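Local coordinates for protein toll-like receptor 6, Variable lymphocyte receptor B (Mus musculus, PDB 3A79) that serves as an innate immune receptor ectodomain that probably pairs with Toll-like receptor 2 to sense diacylated microbial lipopeptides, here fused to a hagfish lymphocyte receptor fragment, at residues B[190-195]-B[216-221]; B[172-177]-B[194-199]; B[223-228]-B[240-245]; B[136-141]-B[164-169]. All blocks are in the same frame, centred on the assembly; numbering follows the deposited sequence.

Contact 1: residues B[190-195]-B[216-221]; sequences SLQIPN and SVNALG. With NAG (2-acetamido-2-deoxy-beta-D-glucopyranose), chain N; NAG (2-acetamido-2-deoxy-beta-D-glucopyranose), chain M.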
loop_
_atom_site.group_PDB
_atom_site.type_symbol
_atom_site.label_atom_id
_atom_site.label_comp_id
_atom_site.label_asym_id
_atom_site.label_seq_id
_atom_site.Cartn_x
_atom_site.Cartn_y
_atom_site.Cartn_z
ATOM N N SER B 190 8.749 51.699 1.180
ATOM C CA SER B 190 9.147 51.207 -0.125
ATOM C C SER B 190 10.525 50.602 0.024
ATOM O O SER B 190 11.168 50.747 1.062
ATOM C CB SER B 190 9.196 52.339 -1.152
ATOM O OG SER B 190 8.031 53.150 -1.096
ATOM N N LEU B 191 10.983 49.921 -1.014
ATOM C CA LEU B 191 12.342 49.419 -1.033
ATOM C C LEU B 191 12.702 48.918 -2.417
ATOM O O LEU B 191 12.090 47.993 -2.939
ATOM C CB LEU B 191 12.519 48.304 -0.016
ATOM C CG LEU B 191 13.948 47.780 0.014
ATOM C CD1 LEU B 191 14.845 48.891 0.548
ATOM C CD2 LEU B 191 14.042 46.488 0.836
ATOM N N GLN B 192 13.697 49.550 -3.014
ATOM C CA GLN B 192 14.148 49.156 -4.324
ATOM C C GLN B 192 15.152 48.042 -4.127
ATOM O O GLN B 192 16.146 48.232 -3.428
ATOM C CB GLN B 192 14.811 50.345 -5.015
ATOM C CG GLN B 192 15.417 50.021 -6.358
ATOM C CD GLN B 192 14.417 50.144 -7.476
ATOM O OE1 GLN B 192 14.033 51.255 -7.856
ATOM N NE2 GLN B 192 13.985 49.002 -8.015
ATOM N N ILE B 193 14.881 46.881 -4.724
ATOM C CA ILE B 193 15.819 45.756 -4.710
ATOM C C ILE B 193 16.786 45.770 -5.896
ATOM O O ILE B 193 16.362 45.709 -7.050
ATOM C CB ILE B 193 15.097 44.399 -4.704
ATOM C CG1 ILE B 193 14.647 44.030 -3.290
ATOM C CG2 ILE B 193 16.021 43.321 -5.211
ATOM C CD1 ILE B 193 13.320 44.611 -2.897
ATOM N N PRO B 194 18.095 45.831 -5.610
ATOM C CA PRO B 194 19.127 45.829 -6.654
ATOM C C PRO B 194 18.970 44.607 -7.540
ATOM O O PRO B 194 18.388 43.626 -7.088
ATOM C CB PRO B 194 20.431 45.724 -5.858
ATOM C CG PRO B 194 20.092 46.221 -4.493
ATOM C CD PRO B 194 18.672 45.830 -4.256
ATOM N N ASN B 195 19.466 44.653 -8.772
ATOM C CA ASN B 195 19.389 43.474 -9.635
ATOM C C ASN B 195 20.089 42.284 -8.986
ATOM O O ASN B 195 21.276 42.353 -8.665
ATOM C CB ASN B 195 19.980 43.754 -11.020
ATOM C CG ASN B 195 19.677 45.152 -11.504
ATOM O OD1 ASN B 195 19.750 46.104 -10.729
ATOM N ND2 ASN B 195 19.326 45.283 -12.787
ATOM N N SER B 216 10.145 47.046 -5.188
ATOM C CA SER B 216 10.471 46.983 -6.601
ATOM C C SER B 216 11.692 46.104 -6.892
ATOM O O SER B 216 12.596 45.965 -6.065
ATOM C CB SER B 216 10.679 48.387 -7.156
ATOM O OG SER B 216 9.486 49.133 -7.026
ATOM N N VAL B 217 11.692 45.495 -8.070
ATOM C CA VAL B 217 12.865 44.819 -8.584
ATOM C C VAL B 217 12.902 45.031 -10.085
ATOM O O VAL B 217 11.858 45.075 -10.724
ATOM C CB VAL B 217 12.831 43.306 -8.294
ATOM C CG1 VAL B 217 14.003 42.606 -8.966
ATOM C CG2 VAL B 217 12.864 43.056 -6.805
ATOM N N ASN B 218 14.098 45.161 -10.646
ATOM C CA ASN B 218 14.249 45.228 -12.092
ATOM C C ASN B 218 14.538 43.845 -12.662
ATOM O O ASN B 218 13.670 43.203 -13.259
ATOM C CB ASN B 218 15.384 46.180 -12.476
ATOM C CG ASN B 218 15.867 47.015 -11.305
ATOM O OD1 ASN B 218 15.868 48.249 -11.365
ATOM N ND2 ASN B 218 16.287 46.346 -10.229
ATOM N N ALA B 219 15.770 43.390 -12.470
ATOM C CA ALA B 219 16.197 42.107 -13.003
ATOM C C ALA B 219 16.178 41.050 -11.907
ATOM O O ALA B 219 16.903 41.168 -10.921
ATOM C CB ALA B 219 17.587 42.224 -13.609
ATOM N N LEU B 220 15.349 40.021 -12.087
ATOM C CA LEU B 220 15.181 38.983 -11.080
ATOM C C LEU B 220 15.007 37.613 -11.724
ATOM O O LEU B 220 14.210 37.451 -12.636
ATOM C CB LEU B 220 13.975 39.292 -10.198
ATOM C CG LEU B 220 13.955 38.488 -8.908
ATOM C CD1 LEU B 220 15.304 38.615 -8.215
ATOM C CD2 LEU B 220 12.834 38.936 -8.009
ATOM N N GLY B 221 15.760 36.628 -11.256
ATOM C CA GLY B 221 15.684 35.311 -11.847
ATOM C C GLY B 221 14.773 34.418 -11.037
ATOM O O GLY B 221 14.024 33.602 -11.578
HETATM C C1 NAG N . 19.702 46.696 -12.896
HETATM C C2 NAG N . 20.450 46.899 -14.222
HETATM C C3 NAG N . 20.794 48.374 -14.409
HETATM C C4 NAG N . 19.519 49.202 -14.411
HETATM C C5 NAG N . 18.633 48.944 -13.178
HETATM C C6 NAG N . 17.220 49.507 -13.452
HETATM C C7 NAG N . 21.975 44.940 -13.815
HETATM C C8 NAG N . 21.410 43.684 -14.421
HETATM N N2 NAG N . 21.654 46.088 -14.419
HETATM O O3 NAG N . 21.487 48.571 -15.624
HETATM O O4 NAG N . 19.880 50.566 -14.511
HETATM O O5 NAG N . 18.555 47.557 -12.823
HETATM O O6 NAG N . 16.368 49.670 -12.329
HETATM O O7 NAG N . 22.717 44.882 -12.830
HETATM C C1 NAG M . 5.393 50.859 -5.605
HETATM C C2 NAG M . 4.273 51.704 -6.232
HETATM C C3 NAG M . 4.469 51.790 -7.744
HETATM C C4 NAG M . 5.817 52.420 -8.053
HETATM C C5 NAG M . 6.987 51.719 -7.336
HETATM C C6 NAG M . 8.227 52.640 -7.386
HETATM C C7 NAG M . 2.474 50.541 -4.916
HETATM C C8 NAG M . 2.191 51.269 -3.632
HETATM N N2 NAG M . 2.901 51.283 -5.941
HETATM O O3 NAG M . 3.442 52.561 -8.333
HETATM O O4 NAG M . 5.994 52.416 -9.456
HETATM O O5 NAG M . 6.683 51.366 -5.980
HETATM O O6 NAG M . 9.478 52.043 -7.085
HETATM O O7 NAG M . 2.284 49.322 -5.001
#

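Contact 2: residues B[172-177]-B[194-199]; sequences SCILLD and PNTTVL. With NAG (2-acetamido-2-deoxy-beta-D-glucopyranose), chain N.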
loop_
_atom_site.group_PDB
_atom_site.type_symbol
_atom_site.label_atom_id
_atom_site.label_comp_id
_atom_site.label_asym_id
_atom_site.label_seq_id
_atom_site.Cartn_x
_atom_site.Cartn_y
_atom_site.Cartn_z
ATOM N N SER B 172 24.315 37.670 -6.737
ATOM C CA SER B 172 23.675 36.388 -7.013
ATOM C C SER B 172 22.596 36.027 -5.988
ATOM O O SER B 172 21.555 35.461 -6.346
ATOM C CB SER B 172 24.714 35.277 -7.107
ATOM O OG SER B 172 25.159 35.130 -8.438
ATOM N N CYS B 173 22.837 36.340 -4.716
ATOM C CA CYS B 173 21.773 36.202 -3.730
ATOM C C CYS B 173 21.662 37.406 -2.813
ATOM O O CYS B 173 22.657 37.889 -2.276
ATOM C CB CYS B 173 21.903 34.914 -2.902
ATOM S SG CYS B 173 20.364 34.481 -1.989
ATOM N N ILE B 174 20.432 37.890 -2.670
ATOM C CA ILE B 174 20.064 38.831 -1.626
ATOM C C ILE B 174 19.110 38.113 -0.687
ATOM O O ILE B 174 17.967 37.815 -1.033
ATOM C CB ILE B 174 19.391 40.109 -2.189
ATOM C CG1 ILE B 174 20.391 40.897 -3.036
ATOM C CG2 ILE B 174 18.855 40.989 -1.057
ATOM C CD1 ILE B 174 20.069 42.353 -3.147
ATOM N N LEU B 175 19.604 37.790 0.495
ATOM C CA LEU B 175 18.762 37.199 1.509
ATOM C C LEU B 175 18.320 38.327 2.425
ATOM O O LEU B 175 19.148 39.083 2.923
ATOM C CB LEU B 175 19.517 36.120 2.290
ATOM C CG LEU B 175 18.686 35.619 3.467
ATOM C CD1 LEU B 175 17.481 34.849 2.974
ATOM C CD2 LEU B 175 19.496 34.789 4.395
ATOM N N LEU B 176 17.014 38.443 2.634
ATOM C CA LEU B 176 16.456 39.541 3.415
ATOM C C LEU B 176 15.332 39.060 4.320
ATOM O O LEU B 176 14.401 38.392 3.869
ATOM C CB LEU B 176 15.927 40.598 2.465
ATOM C CG LEU B 176 15.277 41.861 3.002
ATOM C CD1 LEU B 176 16.101 42.477 4.125
ATOM C CD2 LEU B 176 15.136 42.819 1.828
ATOM N N ASP B 177 15.413 39.387 5.602
ATOM C CA ASP B 177 14.395 38.900 6.513
ATOM C C ASP B 177 13.663 39.997 7.264
ATOM O O ASP B 177 14.257 40.938 7.799
ATOM C CB ASP B 177 14.968 37.909 7.502
ATOM C CG ASP B 177 15.561 38.586 8.699
ATOM O OD1 ASP B 177 16.752 38.917 8.633
ATOM O OD2 ASP B 177 14.848 38.785 9.703
ATOM N N PRO B 194 18.095 45.831 -5.610
ATOM C CA PRO B 194 19.127 45.829 -6.654
ATOM C C PRO B 194 18.970 44.607 -7.540
ATOM O O PRO B 194 18.388 43.626 -7.088
ATOM C CB PRO B 194 20.431 45.724 -5.858
ATOM C CG PRO B 194 20.092 46.221 -4.493
ATOM C CD PRO B 194 18.672 45.830 -4.256
ATOM N N ASN B 195 19.466 44.653 -8.772
ATOM C CA ASN B 195 19.389 43.474 -9.635
ATOM C C ASN B 195 20.089 42.284 -8.986
ATOM O O ASN B 195 21.276 42.353 -8.665
ATOM C CB ASN B 195 19.980 43.754 -11.020
ATOM C CG ASN B 195 19.677 45.152 -11.504
ATOM O OD1 ASN B 195 19.750 46.104 -10.729
ATOM N ND2 ASN B 195 19.326 45.283 -12.787
ATOM N N THR B 196 19.343 41.203 -8.773
ATOM C CA THR B 196 19.898 39.971 -8.211
ATOM C C THR B 196 19.415 38.803 -9.028
ATOM O O THR B 196 18.305 38.833 -9.549
ATOM C CB THR B 196 19.389 39.699 -6.792
ATOM O OG1 THR B 196 19.277 40.925 -6.065
ATOM C CG2 THR B 196 20.343 38.795 -6.075
ATOM N N THR B 197 20.229 37.764 -9.132
ATOM C CA THR B 197 19.712 36.503 -9.647
ATOM C C THR B 197 18.595 35.963 -8.727
ATOM O O THR B 197 17.465 35.713 -9.169
ATOM C CB THR B 197 20.815 35.451 -9.823
ATOM O OG1 THR B 197 21.751 35.910 -10.802
ATOM C CG2 THR B 197 20.207 34.125 -10.286
ATOM N N VAL B 198 18.901 35.804 -7.446
ATOM C CA VAL B 198 17.909 35.303 -6.508
ATOM C C VAL B 198 17.542 36.347 -5.459
ATOM O O VAL B 198 18.406 37.049 -4.943
ATOM C CB VAL B 198 18.407 34.019 -5.813
ATOM C CG1 VAL B 198 17.397 33.522 -4.803
ATOM C CG2 VAL B 198 18.704 32.941 -6.845
ATOM N N LEU B 199 16.252 36.463 -5.165
ATOM C CA LEU B 199 15.814 37.238 -4.012
ATOM C C LEU B 199 15.066 36.334 -3.057
ATOM O O LEU B 199 14.006 35.816 -3.397
ATOM C CB LEU B 199 14.905 38.391 -4.417
ATOM C CG LEU B 199 14.410 39.192 -3.212
ATOM C CD1 LEU B 199 15.573 39.632 -2.349
ATOM C CD2 LEU B 199 13.635 40.381 -3.671
HETATM C C1 NAG N . 19.702 46.696 -12.896
HETATM C C2 NAG N . 20.450 46.899 -14.222
HETATM C C3 NAG N . 20.794 48.374 -14.409
HETATM C C4 NAG N . 19.519 49.202 -14.411
HETATM C C5 NAG N . 18.633 48.944 -13.178
HETATM C C6 NAG N . 17.220 49.507 -13.452
HETATM C C7 NAG N . 21.975 44.940 -13.815
HETATM C C8 NAG N . 21.410 43.684 -14.421
HETATM N N2 NAG N . 21.654 46.088 -14.419
HETATM O O3 NAG N . 21.487 48.571 -15.624
HETATM O O4 NAG N . 19.880 50.566 -14.511
HETATM O O5 NAG N . 18.555 47.557 -12.823
HETATM O O6 NAG N . 16.368 49.670 -12.329
HETATM O O7 NAG N . 22.717 44.882 -12.830
#

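Contact 3: residues B[223-228]-B[240-245]; sequences LQLSNI and TFLSEL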
loop_
_atom_site.group_PDB
_atom_site.type_symbol
_atom_site.label_atom_id
_atom_site.label_comp_id
_atom_site.label_asym_id
_atom_site.label_seq_id
_atom_site.Cartn_x
_atom_site.Cartn_y
_atom_site.Cartn_z
ATOM N N LEU B 223 12.427 34.603 -7.371
ATOM C CA LEU B 223 11.913 35.190 -6.153
ATOM C C LEU B 223 11.617 34.039 -5.231
ATOM O O LEU B 223 11.112 33.012 -5.671
ATOM C CB LEU B 223 10.626 35.955 -6.423
ATOM C CG LEU B 223 9.943 36.417 -5.143
ATOM C CD1 LEU B 223 10.775 37.513 -4.480
ATOM C CD2 LEU B 223 8.568 36.904 -5.478
ATOM N N GLN B 224 11.924 34.192 -3.954
ATOM C CA GLN B 224 11.621 33.125 -3.018
ATOM C C GLN B 224 11.177 33.614 -1.649
ATOM O O GLN B 224 11.904 34.349 -0.976
ATOM C CB GLN B 224 12.811 32.203 -2.884
ATOM C CG GLN B 224 12.421 30.873 -2.336
ATOM C CD GLN B 224 13.582 30.174 -1.719
ATOM O OE1 GLN B 224 14.715 30.322 -2.190
ATOM N NE2 GLN B 224 13.325 29.422 -0.640
ATOM N N LEU B 225 9.978 33.195 -1.248
ATOM C CA LEU B 225 9.382 33.650 0.003
ATOM C C LEU B 225 9.232 32.484 0.957
ATOM O O LEU B 225 8.811 31.406 0.548
ATOM C CB LEU B 225 7.991 34.264 -0.214
ATOM C CG LEU B 225 7.595 35.104 -1.426
ATOM C CD1 LEU B 225 6.315 35.833 -1.094
ATOM C CD2 LEU B 225 8.671 36.085 -1.821
ATOM N N SER B 226 9.535 32.724 2.232
ATOM C CA SER B 226 9.464 31.696 3.264
ATOM C C SER B 226 8.673 32.149 4.493
ATOM O O SER B 226 8.808 33.284 4.938
ATOM C CB SER B 226 10.871 31.284 3.676
ATOM O OG SER B 226 11.601 30.791 2.563
ATOM N N ASN B 227 7.862 31.241 5.036
ATOM C CA ASN B 227 6.999 31.523 6.184
ATOM C C ASN B 227 5.795 32.386 5.798
ATOM O O ASN B 227 5.703 33.560 6.161
ATOM C CB ASN B 227 7.779 32.179 7.331
ATOM C CG ASN B 227 8.957 31.330 7.824
ATOM O OD1 ASN B 227 9.110 30.157 7.467
ATOM N ND2 ASN B 227 9.795 31.935 8.660
ATOM N N ILE B 228 4.866 31.787 5.066
ATOM C CA ILE B 228 3.680 32.490 4.609
ATOM C C ILE B 228 2.435 31.871 5.222
ATOM O O ILE B 228 2.050 30.759 4.863
ATOM C CB ILE B 228 3.560 32.393 3.089
ATOM C CG1 ILE B 228 4.899 32.729 2.443
ATOM C CG2 ILE B 228 2.434 33.305 2.574
ATOM C CD1 ILE B 228 4.963 32.366 0.989
ATOM N N THR B 240 -0.860 41.562 -3.168
ATOM C CA THR B 240 -0.392 42.927 -3.400
ATOM C C THR B 240 1.126 43.045 -3.257
ATOM O O THR B 240 1.804 43.676 -4.084
ATOM C CB THR B 240 -1.000 43.892 -2.391
ATOM O OG1 THR B 240 -2.427 43.904 -2.531
ATOM C CG2 THR B 240 -0.449 45.263 -2.608
ATOM N N PHE B 241 1.647 42.456 -2.184
ATOM C CA PHE B 241 3.070 42.517 -1.909
ATOM C C PHE B 241 3.847 41.858 -3.041
ATOM O O PHE B 241 4.956 42.288 -3.381
ATOM C CB PHE B 241 3.383 41.857 -0.565
ATOM C CG PHE B 241 4.851 41.622 -0.328
ATOM C CD1 PHE B 241 5.631 42.581 0.299
ATOM C CD2 PHE B 241 5.453 40.436 -0.732
ATOM C CE1 PHE B 241 6.987 42.361 0.519
ATOM C CE2 PHE B 241 6.810 40.214 -0.518
ATOM C CZ PHE B 241 7.578 41.175 0.107
ATOM N N LEU B 242 3.251 40.826 -3.631
ATOM C CA LEU B 242 3.903 40.047 -4.680
ATOM C C LEU B 242 3.802 40.776 -6.001
ATOM O O LEU B 242 4.680 40.664 -6.858
ATOM C CB LEU B 242 3.236 38.676 -4.841
ATOM C CG LEU B 242 3.561 37.502 -3.928
ATOM C CD1 LEU B 242 2.552 36.389 -4.135
ATOM C CD2 LEU B 242 4.936 37.002 -4.223
ATOM N N SER B 243 2.704 41.506 -6.158
ATOM C CA SER B 243 2.385 42.166 -7.417
ATOM C C SER B 243 3.563 42.905 -8.038
ATOM O O SER B 243 3.763 42.832 -9.245
ATOM C CB SER B 243 1.208 43.122 -7.245
ATOM O OG SER B 243 1.111 43.982 -8.367
ATOM N N GLU B 244 4.342 43.606 -7.222
ATOM C CA GLU B 244 5.425 44.434 -7.744
ATOM C C GLU B 244 6.786 43.723 -7.876
ATOM O O GLU B 244 7.629 44.134 -8.672
ATOM C CB GLU B 244 5.552 45.712 -6.919
ATOM C CG GLU B 244 6.173 46.878 -7.676
ATOM C CD GLU B 244 5.374 47.274 -8.906
ATOM O OE1 GLU B 244 4.121 47.254 -8.843
ATOM O OE2 GLU B 244 6.006 47.607 -9.934
ATOM N N LEU B 245 7.007 42.664 -7.104
ATOM C CA LEU B 245 8.214 41.858 -7.274
ATOM C C LEU B 245 8.035 40.989 -8.511
ATOM O O LEU B 245 8.987 40.451 -9.067
ATOM C CB LEU B 245 8.470 40.984 -6.042
ATOM C CG LEU B 245 8.738 41.718 -4.725
ATOM C CD1 LEU B 245 8.515 40.814 -3.533
ATOM C CD2 LEU B 245 10.140 42.278 -4.693
#

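Contact 4: residues B[136-141]-B[164-169]; sequences LPVCKE and LPVAHL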
loop_
_atom_site.group_PDB
_atom_site.type_symbol
_atom_site.label_atom_id
_atom_site.label_comp_id
_atom_site.label_asym_id
_atom_site.label_seq_id
_atom_site.Cartn_x
_atom_site.Cartn_y
_atom_site.Cartn_z
ATOM N N LEU B 136 18.239 48.721 7.519
ATOM C CA LEU B 136 19.240 48.121 6.631
ATOM C C LEU B 136 20.636 48.759 6.741
ATOM O O LEU B 136 20.815 49.905 6.351
ATOM C CB LEU B 136 18.742 48.213 5.191
ATOM C CG LEU B 136 18.255 46.953 4.471
ATOM C CD1 LEU B 136 17.997 45.785 5.431
ATOM C CD2 LEU B 136 17.041 47.257 3.579
ATOM N N PRO B 137 21.635 48.001 7.237
ATOM C CA PRO B 137 22.991 48.475 7.567
ATOM C C PRO B 137 23.908 48.743 6.366
ATOM O O PRO B 137 25.108 48.914 6.562
ATOM C CB PRO B 137 23.587 47.309 8.363
ATOM C CG PRO B 137 22.494 46.310 8.524
ATOM C CD PRO B 137 21.525 46.548 7.435
ATOM N N VAL B 138 23.362 48.764 5.157
ATOM C CA VAL B 138 24.148 48.998 3.954
ATOM C C VAL B 138 24.563 50.458 3.845
ATOM O O VAL B 138 23.743 51.307 3.491
ATOM C CB VAL B 138 23.332 48.653 2.702
ATOM C CG1 VAL B 138 24.140 48.930 1.435
ATOM C CG2 VAL B 138 22.877 47.208 2.759
ATOM N N CYS B 139 25.829 50.752 4.146
ATOM C CA CYS B 139 26.347 52.117 4.037
ATOM C C CYS B 139 26.830 52.397 2.615
ATOM O O CYS B 139 26.909 51.492 1.791
ATOM C CB CYS B 139 27.508 52.363 5.007
ATOM S SG CYS B 139 27.229 52.128 6.780
ATOM N N LYS B 140 27.185 53.647 2.337
ATOM C CA LYS B 140 27.590 54.035 0.990
ATOM C C LYS B 140 28.868 53.332 0.511
ATOM O O LYS B 140 29.078 53.163 -0.692
ATOM C CB LYS B 140 27.738 55.560 0.885
ATOM C CG LYS B 140 28.984 56.129 1.553
ATOM C CD LYS B 140 29.257 57.533 1.056
ATOM C CE LYS B 140 29.949 58.379 2.114
ATOM N NZ LYS B 140 30.137 59.805 1.667
ATOM N N GLU B 141 29.716 52.921 1.447
ATOM C CA GLU B 141 31.006 52.342 1.086
ATOM C C GLU B 141 30.861 50.937 0.514
ATOM O O GLU B 141 31.780 50.429 -0.134
ATOM C CB GLU B 141 31.965 52.336 2.278
ATOM C CG GLU B 141 32.552 53.692 2.630
ATOM C CD GLU B 141 31.664 54.479 3.574
ATOM O OE1 GLU B 141 30.580 53.970 3.923
ATOM O OE2 GLU B 141 32.045 55.603 3.971
ATOM N N LEU B 164 20.849 51.275 -2.242
ATOM C CA LEU B 164 21.386 51.980 -3.404
ATOM C C LEU B 164 22.893 51.748 -3.576
ATOM O O LEU B 164 23.369 51.550 -4.691
ATOM C CB LEU B 164 21.074 53.482 -3.323
ATOM C CG LEU B 164 20.539 54.128 -4.606
ATOM C CD1 LEU B 164 21.037 55.564 -4.784
ATOM C CD2 LEU B 164 20.913 53.280 -5.810
ATOM N N PRO B 165 23.648 51.776 -2.472
ATOM C CA PRO B 165 25.088 51.538 -2.593
ATOM C C PRO B 165 25.471 50.192 -3.233
ATOM O O PRO B 165 26.554 50.095 -3.815
ATOM C CB PRO B 165 25.567 51.621 -1.147
ATOM C CG PRO B 165 24.584 52.552 -0.497
ATOM C CD PRO B 165 23.275 52.223 -1.118
ATOM N N VAL B 166 24.621 49.174 -3.148
ATOM C CA VAL B 166 24.965 47.900 -3.791
ATOM C C VAL B 166 24.224 47.629 -5.117
ATOM O O VAL B 166 24.210 46.500 -5.610
ATOM C CB VAL B 166 24.869 46.679 -2.817
ATOM C CG1 VAL B 166 25.813 46.869 -1.624
ATOM C CG2 VAL B 166 23.440 46.435 -2.339
ATOM N N ALA B 167 23.650 48.674 -5.706
ATOM C CA ALA B 167 22.859 48.534 -6.926
ATOM C C ALA B 167 23.696 48.299 -8.175
ATOM O O ALA B 167 23.162 47.990 -9.239
ATOM C CB ALA B 167 21.981 49.744 -7.116
ATOM N N HIS B 168 25.008 48.438 -8.050
ATOM C CA HIS B 168 25.877 48.264 -9.206
ATOM C C HIS B 168 26.830 47.085 -9.083
ATOM O O HIS B 168 27.880 47.071 -9.725
ATOM C CB HIS B 168 26.681 49.531 -9.466
ATOM C CG HIS B 168 25.847 50.701 -9.875
ATOM N ND1 HIS B 168 25.780 51.148 -11.177
ATOM C CD2 HIS B 168 25.049 51.522 -9.153
ATOM C CE1 HIS B 168 24.977 52.193 -11.238
ATOM N NE2 HIS B 168 24.521 52.441 -10.023
ATOM N N LEU B 169 26.468 46.101 -8.265
ATOM C CA LEU B 169 27.272 44.888 -8.127
ATOM C C LEU B 169 26.561 43.744 -8.816
ATOM O O LEU B 169 25.337 43.761 -8.948
ATOM C CB LEU B 169 27.469 44.544 -6.658
ATOM C CG LEU B 169 27.884 45.720 -5.779
ATOM C CD1 LEU B 169 27.614 45.412 -4.315
ATOM C CD2 LEU B 169 29.343 46.072 -6.014
#

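Contact 1: residues B[190-195]-B[216-221]
Ile193 turns CG1 anti to its carbonyl carbon (chi1 -82°), leaving CG2 beside that carbon, while Val217 places CG2 beside its own backbone N (chi1 174°). These rotations bring the Val217 CG2 methyl against the branch point of the isoleucine, 3.3 Å from Ile193 CB and 3.5 Å from Ile193 CG2. The two side chains slant across each other on one face of a small two-stranded parallel sheet in the TLR6 part, flanking the main run of leucine-rich-repeat strands; Leu199 touches Ile193 and Leu245 touches Val217 there. Ser216 sits between two backbone bonds: its N donates to Leu191 O at 3.1 Å, rather bent, and its O accepts from Ile193 N at 2.8 Å, closer to straight. With an alanine in place of Ile193, CG1, CG2 and CD1 are gone, and Val217 CG2 would probably be left facing a gap beside Leu199. On the other face the bent Gln192 side chain brings NE2 to 3.5 Å from Ser216 CB. The Ser216 hydroxyl points to sugar, with OG 2.9 Å from O6 of the chain M NAG in a hydrogen bond that either oxygen could donate. Downstream, Asn195 ND2 carries the chain N NAG through a 1.5 Å bond to its C1, and Asn195 CB packs 3.8 Å from Ala219 CB. The chemistry thus splits by face: hydrocarbon meets hydrocarbon on the side of Ile193 and Val217, whereas the other side and the strand end offer hydroxyl and amide groups that keep company with N-linked glycan.

Contact 2: residues B[172-177]-B[194-199]
Ile174 lies among three side chains of the 194-199 segment, each set at its own angle. It crosses Pro194 at about a right angle, with CD1 3.9 Å from the proline CD, and it slants across Leu199, whose CD1 comes 3.8 Å from Ile174 CG2. Leu199 CG stands anti to its backbone N (chi1 179°), which helps carry CD1 to the isoleucine. Thr196 also runs roughly perpendicular to Ile174 and turns its hydroxyl inward: OG1 abuts CG1 and CD1 of the isoleucine, yet donates within its own segment to Pro194 O at 3.0 Å, approaching from above the carbonyl plane by 44°. A valine at Thr196 keeps the bulk but removes this donor, and would probably leave Pro194 O without that bond and the chain from Pro194 to Thr196 less firmly held. On the opposite face Cys173 SG approaches Val198 CG1 at 4.2 Å. Between the faces the strands run parallel, with Val198 N giving a 2.9 Å bond to Ser172 O where strand 198-203 joins the side of strand 171-178. This is the ladder of the TLR6 leucine-rich-repeat solenoid, in which neighbouring strands stack side by side and aliphatic side chains point into the core. Here a buried threonine hydroxyl sits among hydrocarbon, and its polarity is met by the carbonyl of Pro194, two residues earlier in the same segment.

Contact 3: residues B[223-228]-B[240-245]
Leu223 and Leu225 meet Leu242, Leu245 and Phe241 in the leucine-rich-repeat solenoid of the TLR6 part, where helix 235-246 packs behind strand 222-229. The helix runs nearly antiparallel to the strand, at 159° with the segment axes 11.0 Å apart, and the contact is wholly apolar and buried. Leu223 comes first. Its CG is anti to the backbone N (chi1 172°), which sends both methyls toward the helix: CD2 reaches 3.8 Å from Leu242 CD2, while CD1 lies 4.1 Å from Leu245 CD1, the two leucines crossing at about a right angle. Gln224 turns to the other face of the strand, leaving the next inward position to Leu225. This residue takes the alternative rotation, with CG anti to the carbonyl carbon (chi1 -36°), and brings CD1 to both Leu242 and the phenylalanine. Leu242 CD2 is therefore shared, serving both strand leucines from one methyl. Met215 and Leu201 close round Phe241, continuing the same hydrocarbon layer toward the neighbouring strands. Against Phe241, Leu225 comes to the ring edge, near its plane, with CD1 4.4 Å from CE2.

Contact 4: residues B[136-141]-B[164-169]
Pro165 packs against Val138, Cys139 and Lys140 where two loops of the leucine-rich-repeat solenoid meet, in the TLR6 part; one loop follows strand 125-127 and the other follows strand 150-154. The pyrrolidine ring is the central piece. Its CB is the most engaged atom, facing Cys139 O at 3.2 Å, with Lys140 CA at 3.8 Å and Val138 CG1 at 4.0 Å. One atom further on, CG lies over the same piece of backbone, 3.4 Å from Cys139 O and 3.7 Å from Lys140 CA. CD, which closes the ring onto the proline N, makes no approach of this kind to the 136-141 loop. The ring thus rests against a backbone carbonyl and the alpha carbon after it, while the lysine's CB is turned from the proline. Val138 reaches over from its own loop with CG1 anti to the backbone N (chi1 179°), and this one methyl serves both Pro165 and Val166. No hydrogen bond crosses between the two segments, which meet by van der Waals packing. The 136-141 segment is tied back to an earlier part of the chain by the Cys139-Cys117 disulfide, while in the other segment a type I beta turn runs from Val166 to Leu169, and Ala167 N within it bonds to Leu164 O at 3.1 Å. Behind the contact, Leu153 and Leu163 touch Val138, and Leu151 and Pro194 touch Val166, so the loop valines extend the apolar interior of the solenoid outward. The two valines cross slantwise, Val138 CG1 lying 4.1 Å from Val166 CG1.

How the contacts relate
Contacts 1 and 2 share Pro194 and Asn195, and their centres are about 8 Å apart; the Asn195-linked NAG belongs to both. Gly221 N probably bonds to Thr197 O at 2.8 Å, joining the corners where the chain leaves the flanking strands for the main ladder. Gln224 N of contact 3 probably bonds to Leu199 O of contact 2 at 2.7 Å, extending that ladder, and Leu245 CD2 packs 3.5 Å from Val217 CG2 of contact 1. Contact 4 lies farther from the chain's centre, its own centre about 13 Å from those of contacts 1 and 2, and meets both through Pro194 CB, 3.9 Å from Ala167 CA. Contacts 3 and 4 do not touch, their nearest atoms being about 12 Å apart.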